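Local coordinates for protein amino acid amide racemase (Ochrobactrum anthropi, PDB 6GIO) that binds pyridoxal-5'-phosphate and belongs to the class-III aminotransferase family of PLP-dependent enzymes, sharing that family's fold, at residues C[95-100]-C[312-317]; C[242-245]-C[250-253]. One frame throughout, in Å; residues are numbered along the deposited sequence.

Interaction 1: C[95-100]-C[312-317]; sequences LRITPG and TIERQG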
loop_
_atom_site.group_PDB
_atom_site.type_symbol
_atom_site.label_atom_id
_atom_site.label_comp_id
_atom_site.label_asym_id
_atom_site.label_seq_id
_atom_site.Cartn_x
_atom_site.Cartn_y
_atom_site.Cartn_z
ATOM N N LEU C 95 -9.668 -1.521 -18.643
ATOM C CA LEU C 95 -10.566 -0.681 -19.507
ATOM C C LEU C 95 -11.482 -1.520 -20.381
ATOM O O LEU C 95 -12.666 -1.243 -20.478
ATOM C CB LEU C 95 -9.777 0.298 -20.364
ATOM C CG LEU C 95 -9.119 1.348 -19.471
ATOM C CD1 LEU C 95 -8.206 2.287 -20.245
ATOM C CD2 LEU C 95 -10.148 2.134 -18.702
ATOM N N ARG C 96 -10.946 -2.562 -20.992
ATOM C CA ARG C 96 -11.725 -3.442 -21.818
ATOM C C ARG C 96 -12.819 -4.173 -21.025
ATOM O O ARG C 96 -13.926 -4.258 -21.493
ATOM C CB ARG C 96 -10.784 -4.461 -22.498
ATOM C CG ARG C 96 -11.438 -5.428 -23.480
ATOM C CD ARG C 96 -10.420 -6.408 -24.094
ATOM N NE ARG C 96 -9.553 -7.003 -23.069
ATOM C CZ ARG C 96 -9.832 -8.098 -22.355
ATOM N NH1 ARG C 96 -10.961 -8.785 -22.552
ATOM N NH2 ARG C 96 -8.968 -8.515 -21.438
ATOM N N ILE C 97 -12.514 -4.717 -19.841
ATOM C CA ILE C 97 -13.532 -5.480 -19.113
ATOM C C ILE C 97 -14.526 -4.648 -18.294
ATOM O O ILE C 97 -15.477 -5.180 -17.735
ATOM C CB ILE C 97 -12.915 -6.577 -18.201
ATOM C CG1 ILE C 97 -12.238 -6.000 -16.969
ATOM C CG2 ILE C 97 -11.977 -7.457 -19.002
ATOM C CD1 ILE C 97 -12.013 -7.027 -15.852
ATOM N N THR C 98 -14.302 -3.349 -18.169
ATOM C CA THR C 98 -15.171 -2.558 -17.346
ATOM C C THR C 98 -15.970 -1.664 -18.286
ATOM O O THR C 98 -15.411 -0.880 -19.015
ATOM C CB THR C 98 -14.391 -1.724 -16.298
ATOM O OG1 THR C 98 -13.505 -2.581 -15.540
ATOM C CG2 THR C 98 -15.360 -1.037 -15.333
ATOM N N PRO C 99 -17.297 -1.793 -18.281
ATOM C CA PRO C 99 -18.039 -0.882 -19.164
ATOM C C PRO C 99 -17.842 0.572 -18.749
ATOM O O PRO C 99 -17.592 0.883 -17.572
ATOM C CB PRO C 99 -19.488 -1.299 -18.965
ATOM C CG PRO C 99 -19.530 -1.869 -17.579
ATOM C CD PRO C 99 -18.181 -2.515 -17.348
ATOM N N GLY C 100 -17.955 1.457 -19.715
ATOM C CA GLY C 100 -17.633 2.842 -19.495
ATOM C C GLY C 100 -17.725 3.615 -20.790
ATOM O O GLY C 100 -17.676 3.034 -21.862
ATOM N N THR C 312 -7.504 -15.735 -16.564
ATOM C CA THR C 312 -8.084 -16.982 -16.095
ATOM C C THR C 312 -9.582 -16.899 -15.862
ATOM O O THR C 312 -10.350 -17.795 -16.238
ATOM C CB THR C 312 -7.412 -17.382 -14.787
ATOM O OG1 THR C 312 -6.011 -17.472 -15.016
ATOM C CG2 THR C 312 -7.923 -18.667 -14.298
ATOM N N ILE C 313 -10.015 -15.805 -15.253
ATOM C CA ILE C 313 -11.437 -15.578 -14.993
ATOM C C ILE C 313 -12.242 -15.477 -16.292
ATOM O O ILE C 313 -13.346 -16.021 -16.361
ATOM C CB ILE C 313 -11.649 -14.311 -14.086
ATOM C CG1 ILE C 313 -11.249 -14.612 -12.629
ATOM C CG2 ILE C 313 -13.092 -13.840 -14.075
ATOM C CD1 ILE C 313 -10.951 -13.346 -11.865
ATOM N N GLU C 314 -11.737 -14.768 -17.300
ATOM C CA GLU C 314 -12.437 -14.713 -18.594
ATOM C C GLU C 314 -12.368 -16.073 -19.307
ATOM O O GLU C 314 -13.375 -16.557 -19.785
ATOM C CB GLU C 314 -11.836 -13.678 -19.554
ATOM C CG GLU C 314 -11.890 -12.228 -19.094
ATOM C CD GLU C 314 -11.113 -11.284 -20.026
ATOM O OE1 GLU C 314 -11.666 -10.932 -21.098
ATOM O OE2 GLU C 314 -9.963 -10.876 -19.692
ATOM N N ARG C 315 -11.180 -16.684 -19.372
ATOM C CA ARG C 315 -10.986 -17.894 -20.177
ATOM C C ARG C 315 -11.742 -19.090 -19.623
ATOM O O ARG C 315 -12.390 -19.822 -20.370
ATOM C CB ARG C 315 -9.491 -18.237 -20.322
ATOM C CG ARG C 315 -8.777 -17.449 -21.423
ATOM C CD ARG C 315 -7.286 -17.788 -21.509
ATOM N NE ARG C 315 -7.013 -19.133 -22.019
ATOM C CZ ARG C 315 -7.104 -19.511 -23.301
ATOM N NH1 ARG C 315 -7.474 -18.656 -24.260
ATOM N NH2 ARG C 315 -6.834 -20.772 -23.627
ATOM N N GLN C 316 -11.644 -19.307 -18.316
ATOM C CA GLN C 316 -12.315 -20.421 -17.697
ATOM C C GLN C 316 -13.781 -20.116 -17.337
ATOM O O GLN C 316 -14.404 -20.928 -16.693
ATOM C CB GLN C 316 -11.534 -20.865 -16.454
ATOM C CG GLN C 316 -10.093 -21.244 -16.749
ATOM C CD GLN C 316 -9.393 -21.954 -15.583
ATOM O OE1 GLN C 316 -10.018 -22.396 -14.622
ATOM N NE2 GLN C 316 -8.076 -22.078 -15.683
ATOM N N GLY C 317 -14.334 -18.964 -17.732
ATOM C CA GLY C 317 -15.692 -18.602 -17.351
ATOM C C GLY C 317 -15.985 -18.691 -15.834
ATOM O O GLY C 317 -16.967 -19.322 -15.422
#
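Arg96 and Glu314 reach for each other from opposite directions, each from the last turn of its own helix; the two backbones stay well apart, the CA atoms of Ile97 and Glu314 being 9.3 Å from each other. The gap suits two long, charged side chains. From CB, the Glu314 chain places CG anti to its own carbonyl carbon (chi1 -62°) and runs on extended to CD, which lies at the edge of the Arg96 guanidinium, in its plane. OE1 accepts an N-H of Arg96 NH1 at 2.7 Å, in a nearly straight bond of 173°, and is met on its syn side, slightly out of the carboxylate plane. OE2 offers its syn lone pair to Arg96 NH2 at 3.1 Å. The two flat groups are only 18° from coplanar, and this fork of two bonds resists rotation of either one. Ile97 completes the contact: its CG2 lies 4.0 Å from Glu314 OE2 and also sits over one face of the Arg96 guanidinium, toward the rim, a place suited to a branched aliphatic side chain. Beyond Glu314, Gly317, with its positive phi, is the C-prime residue of the Schellman motif ending helix 300-315. The contact is a bidentate surface salt bridge between the C-terminal ends of helices 85-97 and 300-315.

Interaction 2: C[242-245]-C[250-253]; sequences VGLG and MHCF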
loop_
_atom_site.group_PDB
_atom_site.type_symbol
_atom_site.label_atom_id
_atom_site.label_comp_id
_atom_site.label_asym_id
_atom_site.label_seq_id
_atom_site.Cartn_x
_atom_site.Cartn_y
_atom_site.Cartn_z
ATOM N N VAL C 242 -16.110 -7.823 -3.578
ATOM C CA VAL C 242 -17.017 -8.760 -4.246
ATOM C C VAL C 242 -16.878 -8.652 -5.768
ATOM O O VAL C 242 -17.724 -9.165 -6.533
ATOM C CB VAL C 242 -18.515 -8.537 -3.842
ATOM C CG1 VAL C 242 -18.746 -8.761 -2.355
ATOM C CG2 VAL C 242 -19.026 -7.167 -4.267
ATOM N N GLY C 243 -15.795 -7.993 -6.201
ATOM C CA GLY C 243 -15.517 -7.789 -7.623
ATOM C C GLY C 243 -14.947 -9.037 -8.284
ATOM O O GLY C 243 -14.625 -10.056 -7.612
ATOM N N LEU C 244 -14.848 -8.921 -9.609
ATOM C CA LEU C 244 -14.059 -9.775 -10.504
ATOM C C LEU C 244 -14.566 -11.206 -10.591
ATOM O O LEU C 244 -13.845 -12.143 -10.269
ATOM C CB LEU C 244 -12.574 -9.701 -10.155
ATOM C CG LEU C 244 -11.979 -8.294 -10.392
ATOM C CD1 LEU C 244 -10.481 -8.305 -10.131
ATOM C CD2 LEU C 244 -12.262 -7.732 -11.796
ATOM N N GLY C 245 -15.834 -11.330 -10.971
ATOM C CA GLY C 245 -16.442 -12.615 -11.194
ATOM C C GLY C 245 -17.086 -13.310 -10.013
ATOM O O GLY C 245 -17.942 -14.170 -10.230
ATOM N N MET C 250 -19.072 -10.291 -13.956
ATOM C CA MET C 250 -17.698 -9.849 -13.816
ATOM C C MET C 250 -17.630 -8.815 -12.688
ATOM O O MET C 250 -16.801 -8.922 -11.788
ATOM C CB MET C 250 -17.158 -9.286 -15.141
ATOM C CG MET C 250 -15.690 -8.812 -15.055
ATOM S SD MET C 250 -14.485 -10.098 -14.555
ATOM C CE MET C 250 -13.882 -10.627 -16.158
ATOM N N HIS C 251 -18.532 -7.839 -12.725
ATOM C CA HIS C 251 -18.610 -6.819 -11.665
ATOM C C HIS C 251 -19.914 -6.900 -10.901
ATOM O O HIS C 251 -21.000 -6.965 -11.507
ATOM C CB HIS C 251 -18.475 -5.422 -12.252
ATOM C CG HIS C 251 -17.324 -5.276 -13.185
ATOM N ND1 HIS C 251 -16.013 -5.330 -12.755
ATOM C CD2 HIS C 251 -17.285 -5.062 -14.526
ATOM C CE1 HIS C 251 -15.218 -5.182 -13.800
ATOM N NE2 HIS C 251 -15.964 -5.018 -14.886
ATOM N N CYS C 252 -19.823 -6.881 -9.571
ATOM C CA CYS C 252 -21.029 -6.981 -8.783
ATOM C C CYS C 252 -22.011 -5.879 -9.115
ATOM O O CYS C 252 -23.178 -6.063 -8.976
ATOM C CB CYS C 252 -20.744 -6.980 -7.295
ATOM S SG CYS C 252 -22.235 -7.243 -6.287
ATOM N N PHE C 253 -21.546 -4.707 -9.516
ATOM C CA PHE C 253 -22.506 -3.618 -9.816
ATOM C C PHE C 253 -23.369 -3.908 -11.032
ATOM O O PHE C 253 -24.429 -3.257 -11.213
ATOM C CB PHE C 253 -21.798 -2.273 -9.969
ATOM C CG PHE C 253 -20.927 -2.152 -11.182
ATOM C CD1 PHE C 253 -21.468 -1.784 -12.418
ATOM C CD2 PHE C 253 -19.539 -2.290 -11.089
ATOM C CE1 PHE C 253 -20.656 -1.620 -13.524
ATOM C CE2 PHE C 253 -18.715 -2.082 -12.200
ATOM C CZ PHE C 253 -19.276 -1.758 -13.411
HETATM O O HOH W 1 -15.475 -6.288 -10.344
#
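The loop between strands 234-238 and 262-265, which begins beside the pyridoxal-5'-phosphate pocket, folds back on itself where Gly245 meets Met250. The Gly245 N-H bonds to Met250 O at 2.7 Å, approaching the carbonyl at 122° and tilted from its plane. Gly245 and Leu244 both have positive phi; at Gly245 a CB would be jammed against the preceding carbonyl oxygen, so glycine suits this tight bend. A water joins the two sides again, accepting the N-H of Leu244 at 2.8 Å and lying 2.6 Å from His251 ND1, at the edge of the imidazole and in its plane. With NE2 bonded to Ile97 O, the ring is held at both nitrogens, a task for which histidine is well fitted. Met250 starts with CG anti to its backbone N (chi1 -179°), then bends twice, which lays the flexible thioether beside Leu244: SD is 4.3 Å from Leu244 CD2. At the end nearer the cofactor, Val242 CG2 lies 3.5 Å from Cys252 CB, tighter than usual van der Waals contact, and the compact side chains of valine and cysteine suit such close packing. The carboxylate of Glu239 accepts the backbone N-H of Cys252 with one oxygen and that of Phe253 with the other. Leu244 and Met250 pack against helices 85-97 and 300-315, while Leu244 and Phe253 touch strand 262-265.

Interactions 1 and 2 lie with their centres 10 Å apart, the first at the surface and the second buried beneath it. Along the chain the 242-253 loop is nested between the two helix ends that interaction 1 joins. They touch directly: besides the histidine bond to helix 85-97, Ile313 CD1 packs on Leu244 O at 3.5 Å and Glu314 CG on Met250 CE at 3.9 Å, so both salt-bridged helix ends rest on the loop. That loop links neighbouring strands of the mixed seven-stranded sheet, and the side chain of Val242 in it is about 7 Å from pyridoxal-5'-phosphate. A continuous set of contacts thus runs from the protein surface inward to the surroundings of the cofactor.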